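Local coordinates for protein DNA polymerase III subunit beta (PDB 4S3I) that tethers DNA polymerases and other proteins to DNA, conferring processivity on replication as a sliding ring of the bacterial beta family, at residues V127-N132 with F217-D222; K211-N216 with A226-E231; M161-K166 with E195-I200. All blocks are in the same frame, centred on the assembly; numbering follows the deposited sequence.

Interaction 1 of 3, residues V127-N132 with F217-D222; sequences VSIEVN and FSFKSD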
# COMPACT_ATOMS: atom_id res chain seq x y z
N VAL A 127 13.77 15.83 -34.89
CA VAL A 127 13.50 16.91 -33.96
C VAL A 127 14.24 16.64 -32.67
O VAL A 127 14.36 15.49 -32.24
CB VAL A 127 11.99 17.10 -33.71
CG1 VAL A 127 11.39 15.83 -33.13
CG2 VAL A 127 11.73 18.28 -32.78
N SER A 128 14.76 17.70 -32.06
CA SER A 128 15.44 17.53 -30.79
C SER A 128 15.28 18.79 -29.96
O SER A 128 15.25 19.90 -30.49
CB SER A 128 16.92 17.24 -31.00
OG SER A 128 17.63 18.43 -31.25
N ILE A 129 15.17 18.59 -28.65
CA ILE A 129 15.23 19.68 -27.70
C ILE A 129 16.11 19.31 -26.51
O ILE A 129 16.30 18.12 -26.19
CB ILE A 129 13.83 20.07 -27.19
CG1 ILE A 129 13.09 18.84 -26.65
CG2 ILE A 129 13.01 20.72 -28.30
CD1 ILE A 129 11.86 19.22 -25.82
N GLU A 130 16.65 20.34 -25.87
CA GLU A 130 17.40 20.19 -24.64
C GLU A 130 16.49 20.77 -23.57
O GLU A 130 15.98 21.88 -23.72
CB GLU A 130 18.71 20.98 -24.71
CG GLU A 130 19.98 20.14 -24.56
CD GLU A 130 20.27 19.26 -25.78
OE1 GLU A 130 19.46 19.25 -26.73
OE2 GLU A 130 21.32 18.58 -25.79
N VAL A 131 16.24 20.01 -22.51
CA VAL A 131 15.31 20.42 -21.48
C VAL A 131 16.09 20.70 -20.21
O VAL A 131 16.54 19.78 -19.55
CB VAL A 131 14.26 19.33 -21.23
CG1 VAL A 131 13.30 19.73 -20.11
CG2 VAL A 131 13.48 19.05 -22.50
N ASN A 132 16.27 21.98 -19.87
CA ASN A 132 17.08 22.29 -18.69
C ASN A 132 16.27 22.80 -17.49
O ASN A 132 16.83 23.38 -16.56
CB ASN A 132 18.22 23.24 -19.06
CG ASN A 132 19.31 22.57 -19.89
OD1 ASN A 132 19.69 23.06 -20.95
ND2 ASN A 132 19.80 21.42 -19.41
N PHE A 217 17.93 16.94 -19.50
CA PHE A 217 17.98 15.78 -20.39
C PHE A 217 17.69 16.25 -21.80
O PHE A 217 17.21 17.36 -22.01
CB PHE A 217 16.98 14.69 -19.97
CG PHE A 217 15.54 15.16 -19.91
CD1 PHE A 217 15.01 15.63 -18.71
CD2 PHE A 217 14.72 15.12 -21.04
CE1 PHE A 217 13.68 16.05 -18.64
CE2 PHE A 217 13.39 15.55 -20.97
CZ PHE A 217 12.87 16.01 -19.77
N SER A 218 18.01 15.42 -22.79
CA SER A 218 17.66 15.74 -24.16
C SER A 218 16.46 14.90 -24.56
O SER A 218 16.24 13.82 -24.00
CB SER A 218 18.83 15.44 -25.09
OG SER A 218 19.11 14.06 -25.06
N PHE A 219 15.67 15.40 -25.50
CA PHE A 219 14.59 14.63 -26.08
C PHE A 219 14.77 14.69 -27.58
O PHE A 219 14.88 15.79 -28.15
CB PHE A 219 13.22 15.22 -25.70
CG PHE A 219 12.05 14.60 -26.45
CD1 PHE A 219 11.74 14.99 -27.75
CD2 PHE A 219 11.26 13.64 -25.84
CE1 PHE A 219 10.67 14.42 -28.43
CE2 PHE A 219 10.18 13.06 -26.52
CZ PHE A 219 9.89 13.45 -27.81
N LYS A 220 14.80 13.53 -28.22
CA LYS A 220 14.93 13.47 -29.68
C LYS A 220 13.96 12.47 -30.27
O LYS A 220 13.63 11.46 -29.65
CB LYS A 220 16.35 13.09 -30.09
CG LYS A 220 17.44 14.02 -29.62
CD LYS A 220 18.74 13.24 -29.41
CE LYS A 220 19.91 14.16 -29.11
NZ LYS A 220 20.32 14.94 -30.31
N SER A 221 13.55 12.72 -31.51
CA SER A 221 12.65 11.82 -32.19
C SER A 221 12.89 11.79 -33.69
O SER A 221 13.25 12.80 -34.31
CB SER A 221 11.20 12.18 -31.90
OG SER A 221 10.34 11.32 -32.62
N ASP A 222 12.69 10.61 -34.28
CA ASP A 222 12.80 10.49 -35.73
C ASP A 222 11.42 10.27 -36.35
O ASP A 222 11.30 9.92 -37.53
CB ASP A 222 13.76 9.37 -36.12
CG ASP A 222 13.35 8.00 -35.59
OD1 ASP A 222 12.40 7.92 -34.78
OD2 ASP A 222 13.99 7.00 -35.99
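Val127 and Ser221, Ile129 and Phe219, and Val131 and Phe217 are the three hydrogen-bonded pairs of an antiparallel ladder, and each pair closes with two backbone bonds. The straightest bond is in the central pair, Phe219 N reaching Ile129 O at 2.9 Å with an N-H...O angle of 171°. The ladder slackens slightly at its far end, where Phe217 N lies 3.2 Å from Val131 O. In the non-hydrogen-bonded pairs between, CA-H groups face carbonyl oxygens, as where Ser128 CA comes to 3.2 Å from Phe219 O.

Strands 127-131 and 217-221 are adjacent in a sheet that runs on, past 233-238, into strands of the N-terminal domain. The central domain repeats the two-sheet, two-helix unit of the beta sliding-factor family, with helices lining the inside of the ring and sheets the outside. Its first strand pairs here with one of its last three, across 85 residues of chain.

Apolar contacts gather on the face of Val131, Ile129 and Val127. With chi1 at 57°, Phe217 holds its ring beside Val131, whose CB sits over one ring face, 4.0 Å from the centroid, in a CH-pi contact. Ile129 CG1 lies 3.7 Å from Phe219 CB. At the end of the row, Val127 CG1 touches Ser221 CB, while Ser221 OG turns to the backbone of Leu225 and Gly223.

The face of Ser128, Glu130, Ser218 and Lys220 is more polar. Ser128 CB packs at 3.5 Å against Lys220 CG. Glu130 curls its carboxylate back toward Ser218 CB, at 4.1 Å from OE2.

Interaction 2 of 3, residues K211-N216 with A226-E231; sequences KLFYEN and AVIENE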
# COMPACT_ATOMS: atom_id res chain seq x y z
N LYS A 211 9.47 8.47 -13.78
CA LYS A 211 10.31 7.86 -12.75
C LYS A 211 11.79 8.13 -13.00
O LYS A 211 12.60 8.07 -12.08
CB LYS A 211 10.09 6.34 -12.67
CG LYS A 211 8.66 5.89 -12.49
CD LYS A 211 8.62 4.36 -12.53
CE LYS A 211 7.28 3.83 -13.01
NZ LYS A 211 7.31 2.35 -13.21
N LEU A 212 12.14 8.44 -14.25
CA LEU A 212 13.54 8.48 -14.63
C LEU A 212 14.08 9.90 -14.72
O LEU A 212 15.24 10.15 -14.37
CB LEU A 212 13.73 7.80 -15.99
CG LEU A 212 13.53 6.29 -15.99
CD1 LEU A 212 13.37 5.76 -17.41
CD2 LEU A 212 14.72 5.63 -15.32
N PHE A 213 13.25 10.82 -15.19
CA PHE A 213 13.77 12.12 -15.60
C PHE A 213 13.07 13.26 -14.90
O PHE A 213 11.93 13.14 -14.49
CB PHE A 213 13.63 12.28 -17.12
CG PHE A 213 14.33 11.21 -17.92
CD1 PHE A 213 15.72 11.23 -18.06
CD2 PHE A 213 13.61 10.19 -18.52
CE1 PHE A 213 16.38 10.24 -18.80
CE2 PHE A 213 14.25 9.20 -19.26
CZ PHE A 213 15.64 9.22 -19.40
N TYR A 214 13.76 14.38 -14.77
CA TYR A 214 13.19 15.57 -14.16
C TYR A 214 13.64 16.81 -14.94
O TYR A 214 12.83 17.48 -15.59
CB TYR A 214 13.61 15.65 -12.69
CG TYR A 214 13.02 16.82 -11.96
CD1 TYR A 214 11.65 16.90 -11.73
CD2 TYR A 214 13.83 17.84 -11.47
CE1 TYR A 214 11.10 17.98 -11.06
CE2 TYR A 214 13.28 18.92 -10.79
CZ TYR A 214 11.92 18.98 -10.59
OH TYR A 214 11.36 20.05 -9.91
N GLU A 215 14.93 17.10 -14.91
CA GLU A 215 15.47 18.17 -15.74
C GLU A 215 16.86 17.81 -16.27
O GLU A 215 17.43 16.79 -15.87
CB GLU A 215 15.50 19.49 -14.97
CG GLU A 215 16.34 19.44 -13.70
CD GLU A 215 16.29 20.75 -12.94
OE1 GLU A 215 15.56 21.67 -13.39
OE2 GLU A 215 16.97 20.86 -11.89
N ASN A 216 17.38 18.66 -17.15
CA ASN A 216 18.68 18.44 -17.77
C ASN A 216 18.76 17.08 -18.47
O ASN A 216 19.52 16.19 -18.07
CB ASN A 216 19.83 18.65 -16.77
CG ASN A 216 19.94 20.11 -16.31
OD1 ASN A 216 19.65 21.03 -17.07
ND2 ASN A 216 20.35 20.31 -15.06
N ALA A 226 10.96 7.86 -29.85
CA ALA A 226 11.48 8.99 -29.11
C ALA A 226 12.56 8.47 -28.17
O ALA A 226 12.41 7.42 -27.54
CB ALA A 226 10.39 9.69 -28.34
N VAL A 227 13.65 9.22 -28.07
CA VAL A 227 14.78 8.86 -27.23
C VAL A 227 15.07 9.98 -26.24
O VAL A 227 15.23 11.14 -26.64
CB VAL A 227 16.02 8.55 -28.09
CG1 VAL A 227 17.26 8.35 -27.20
CG2 VAL A 227 15.77 7.33 -28.96
N ILE A 228 15.13 9.65 -24.96
CA ILE A 228 15.43 10.65 -23.94
C ILE A 228 16.72 10.28 -23.22
O ILE A 228 16.89 9.13 -22.79
CB ILE A 228 14.27 10.75 -22.93
CG1 ILE A 228 13.01 11.23 -23.64
CG2 ILE A 228 14.62 11.70 -21.80
CD1 ILE A 228 11.78 11.28 -22.75
N GLU A 229 17.64 11.23 -23.12
CA GLU A 229 18.96 10.95 -22.54
C GLU A 229 19.42 11.98 -21.51
O GLU A 229 19.26 13.19 -21.71
CB GLU A 229 20.02 10.83 -23.64
CG GLU A 229 19.56 10.19 -24.94
CD GLU A 229 20.57 10.33 -26.07
OE1 GLU A 229 20.19 10.85 -27.15
OE2 GLU A 229 21.74 9.92 -25.88
N ASN A 230 19.98 11.49 -20.40
CA ASN A 230 20.83 12.32 -19.54
C ASN A 230 22.15 11.59 -19.33
O ASN A 230 22.47 10.67 -20.10
CB ASN A 230 20.15 12.71 -18.22
CG ASN A 230 19.79 11.51 -17.36
OD1 ASN A 230 20.19 10.36 -17.62
ND2 ASN A 230 19.03 11.77 -16.31
N GLU A 231 22.92 11.96 -18.31
CA GLU A 231 24.25 11.37 -18.19
C GLU A 231 24.19 9.87 -17.85
O GLU A 231 24.99 9.09 -18.36
CB GLU A 231 25.15 12.14 -17.21
CG GLU A 231 26.65 12.02 -17.53
CD GLU A 231 27.41 13.33 -17.31
OE1 GLU A 231 28.46 13.30 -16.62
OE2 GLU A 231 26.97 14.38 -17.83
O HOH W 1 16.72 14.22 -15.53
O HOH W 2 19.68 14.89 -15.82
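The Phe213 ring is sandwiched: Ile228 CG2 stands over the centre of one face, and CB of its own neighbour Leu212 lies against the opposite face, displaced toward the rim. The methyl is 3.5 Å from the ring centroid and only 9° off the normal, a nearly ideal CH-pi contact. It is directed there by the torsions of Ile228, which hold CG2 anti to the backbone N. The Asn230 amide approaches the same ring obliquely, its plane turned 63° from that of the ring, with ND2 3.8 Å from Phe213 CD1.

Phe213 is the first residue to leave helix 203-212, and its side chain drops onto strand 225-229, where Phe235 of the next strand also touches it. The contact thus seats the end of an inner helix of the central domain on the sheet behind it.

Water carries the polar part. One molecule accepts from Tyr214 N, donates to Glu215 O at 2.7 Å, and takes a weak third bond from Asn230 ND2. A second donates to Asn216 O and accepts from Asn230 ND2 at 3.2 Å. Asn230 CB also rests on Asn216 O, 3.5 Å away, while Asn230 OD1 is engaged by the backbone N of His233.

The Phe213-Ile228 contact is therefore apolar, with a polar amide beside the ring, whereas the chain turning out of the helix is tied to Asn230 through solvent; the bond from His233 N to OD1 probably helps set the amide's rotation, with ND2 turned to the two waters.

Interaction 3 of 3, residues M161-K166 with E195-I200; sequences MQFDQK and EDISCI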
# COMPACT_ATOMS: atom_id res chain seq x y z
N MET A 161 2.87 15.54 -28.13
CA MET A 161 3.87 16.60 -28.11
C MET A 161 3.92 17.22 -29.49
O MET A 161 4.35 16.59 -30.46
CB MET A 161 5.25 16.06 -27.73
CG MET A 161 5.32 15.52 -26.31
SD MET A 161 6.89 14.71 -25.98
CE MET A 161 7.99 16.13 -25.81
N GLN A 162 3.45 18.46 -29.59
CA GLN A 162 3.40 19.15 -30.87
C GLN A 162 4.47 20.24 -30.92
O GLN A 162 4.45 21.18 -30.11
CB GLN A 162 2.02 19.77 -31.09
CG GLN A 162 1.75 20.27 -32.51
CD GLN A 162 0.28 20.62 -32.71
OE1 GLN A 162 -0.50 19.81 -33.22
NE2 GLN A 162 -0.11 21.82 -32.29
N PHE A 163 5.42 20.09 -31.84
CA PHE A 163 6.53 21.03 -31.96
C PHE A 163 6.26 22.05 -33.06
O PHE A 163 6.01 21.68 -34.21
CB PHE A 163 7.83 20.29 -32.30
CG PHE A 163 8.30 19.36 -31.22
CD1 PHE A 163 9.17 19.82 -30.23
CD2 PHE A 163 7.91 18.04 -31.19
CE1 PHE A 163 9.63 18.97 -29.23
CE2 PHE A 163 8.35 17.18 -30.17
CZ PHE A 163 9.22 17.65 -29.20
N ASP A 164 6.33 23.33 -32.70
CA ASP A 164 6.31 24.41 -33.69
C ASP A 164 7.69 25.06 -33.71
O ASP A 164 8.00 25.90 -32.85
CB ASP A 164 5.24 25.45 -33.34
CG ASP A 164 5.10 26.54 -34.40
OD1 ASP A 164 6.12 27.07 -34.90
OD2 ASP A 164 3.95 26.87 -34.74
N GLN A 165 8.52 24.68 -34.68
CA GLN A 165 9.88 25.20 -34.80
C GLN A 165 9.89 26.72 -34.99
O GLN A 165 10.71 27.42 -34.41
CB GLN A 165 10.64 24.48 -35.92
CG GLN A 165 11.66 25.35 -36.69
CD GLN A 165 13.01 25.46 -35.99
OE1 GLN A 165 13.48 26.56 -35.70
NE2 GLN A 165 13.63 24.31 -35.72
N LYS A 166 8.96 27.22 -35.80
CA LYS A 166 8.96 28.64 -36.16
C LYS A 166 8.73 29.52 -34.93
O LYS A 166 9.41 30.52 -34.73
CB LYS A 166 7.88 28.95 -37.19
CG LYS A 166 8.37 29.80 -38.35
CD LYS A 166 9.09 28.92 -39.38
CE LYS A 166 10.49 29.43 -39.71
NZ LYS A 166 11.49 29.08 -38.65
N GLU A 195 8.96 22.13 -40.18
CA GLU A 195 8.38 23.27 -39.47
C GLU A 195 7.48 22.80 -38.33
O GLU A 195 7.50 23.36 -37.22
CB GLU A 195 7.57 24.15 -40.42
CG GLU A 195 8.33 25.33 -41.01
CD GLU A 195 7.40 26.44 -41.47
OE1 GLU A 195 6.17 26.26 -41.39
OE2 GLU A 195 7.90 27.50 -41.92
N ASP A 196 6.67 21.79 -38.60
CA ASP A 196 5.80 21.21 -37.58
C ASP A 196 5.94 19.70 -37.55
O ASP A 196 6.02 19.04 -38.60
CB ASP A 196 4.35 21.64 -37.79
CG ASP A 196 4.04 23.00 -37.17
OD1 ASP A 196 3.51 23.03 -36.04
OD2 ASP A 196 4.35 24.03 -37.81
N ILE A 197 6.00 19.15 -36.33
CA ILE A 197 6.12 17.71 -36.15
C ILE A 197 5.45 17.30 -34.85
O ILE A 197 5.58 17.98 -33.82
CB ILE A 197 7.60 17.22 -36.20
CG1 ILE A 197 7.67 15.71 -35.98
CG2 ILE A 197 8.44 17.95 -35.17
CD1 ILE A 197 9.08 15.12 -36.13
N SER A 198 4.70 16.20 -34.90
CA SER A 198 3.95 15.75 -33.74
C SER A 198 4.39 14.36 -33.31
O SER A 198 4.47 13.45 -34.14
CB SER A 198 2.45 15.77 -34.02
OG SER A 198 1.97 17.09 -34.03
N CYS A 199 4.67 14.21 -32.03
CA CYS A 199 5.04 12.92 -31.47
C CYS A 199 3.99 12.51 -30.45
O CYS A 199 3.66 13.29 -29.55
CB CYS A 199 6.40 13.00 -30.77
SG CYS A 199 7.78 13.52 -31.84
N ILE A 200 3.45 11.30 -30.58
CA ILE A 200 2.52 10.80 -29.57
C ILE A 200 3.18 9.70 -28.75
O ILE A 200 3.44 8.60 -29.27
CB ILE A 200 1.21 10.25 -30.19
CG1 ILE A 200 0.53 11.29 -31.08
CG2 ILE A 200 0.25 9.83 -29.09
CD1 ILE A 200 -0.60 10.70 -31.96
O HOH W 3 -0.57 16.84 -34.41
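Phe163, with CG anti to its carbonyl carbon (chi1 -66°), and Ile197, with CG2 between the backbone N and carbonyl carbon, send their side chains the same way, side by side. Phe163 CB and Ile197 CG2 meet at 3.8 Å, and Ile197 O lies at the ring edge, in its plane, 3.5 Å from Phe163 CD2. Further along, Cys199 SG comes to 4.1 Å from Phe163 CE2 in an oblique sulfur-aromatic contact.

Both strands run antiparallel in the sheet that the central domain shares with the C-terminal domain, where strand 196-202 is outermost within the chain and strand 158-164 lies one place further in. Their apolar face looks inward onto strands 127-131 and 190-192. Paired backbone bonds join Met161 with Cys199, the shorter from Met161 N to Cys199 O at 2.8 Å. Between Phe163 and Ile197 the return bond, from Ile197 N, is weak. Beyond the last bridge, Gln165 N also bonds Glu195 O.

On the opposite face a water bridges Gln162 OE1 and Ser198 OG, 2.6 Å from the serine oxygen. Nearby, two carboxylates approach, Asp164 OD2 lying 4.1 Å from Asp196 OD1 with planes 72° apart. Asp164 OD1 accepts from the backbone N of His167.

In the fold
All three contacts belong to the central domain and illustrate how a domain whose two sheets each continue into the next domain is assembled from pairings both near and far along the chain. Interactions 1 and 2, centres 9 Å apart, share one sheet: strands 217-221 and 225-229 are neighbours, with Lys220 O 2.7 Å from Val227 N. Interaction 3 lies in the other sheet, nested in sequence within the loop that interaction 1 closes, with centres 12 Å apart. Aromatic and sulfur groups join the two sheets: Phe219 CE1 meets Phe163 CZ at 3.6 Å, and Phe219 CE2 meets Met161 SD at 3.7 Å. Interactions 2 and 3 stay about 6 Å apart at their nearest atoms.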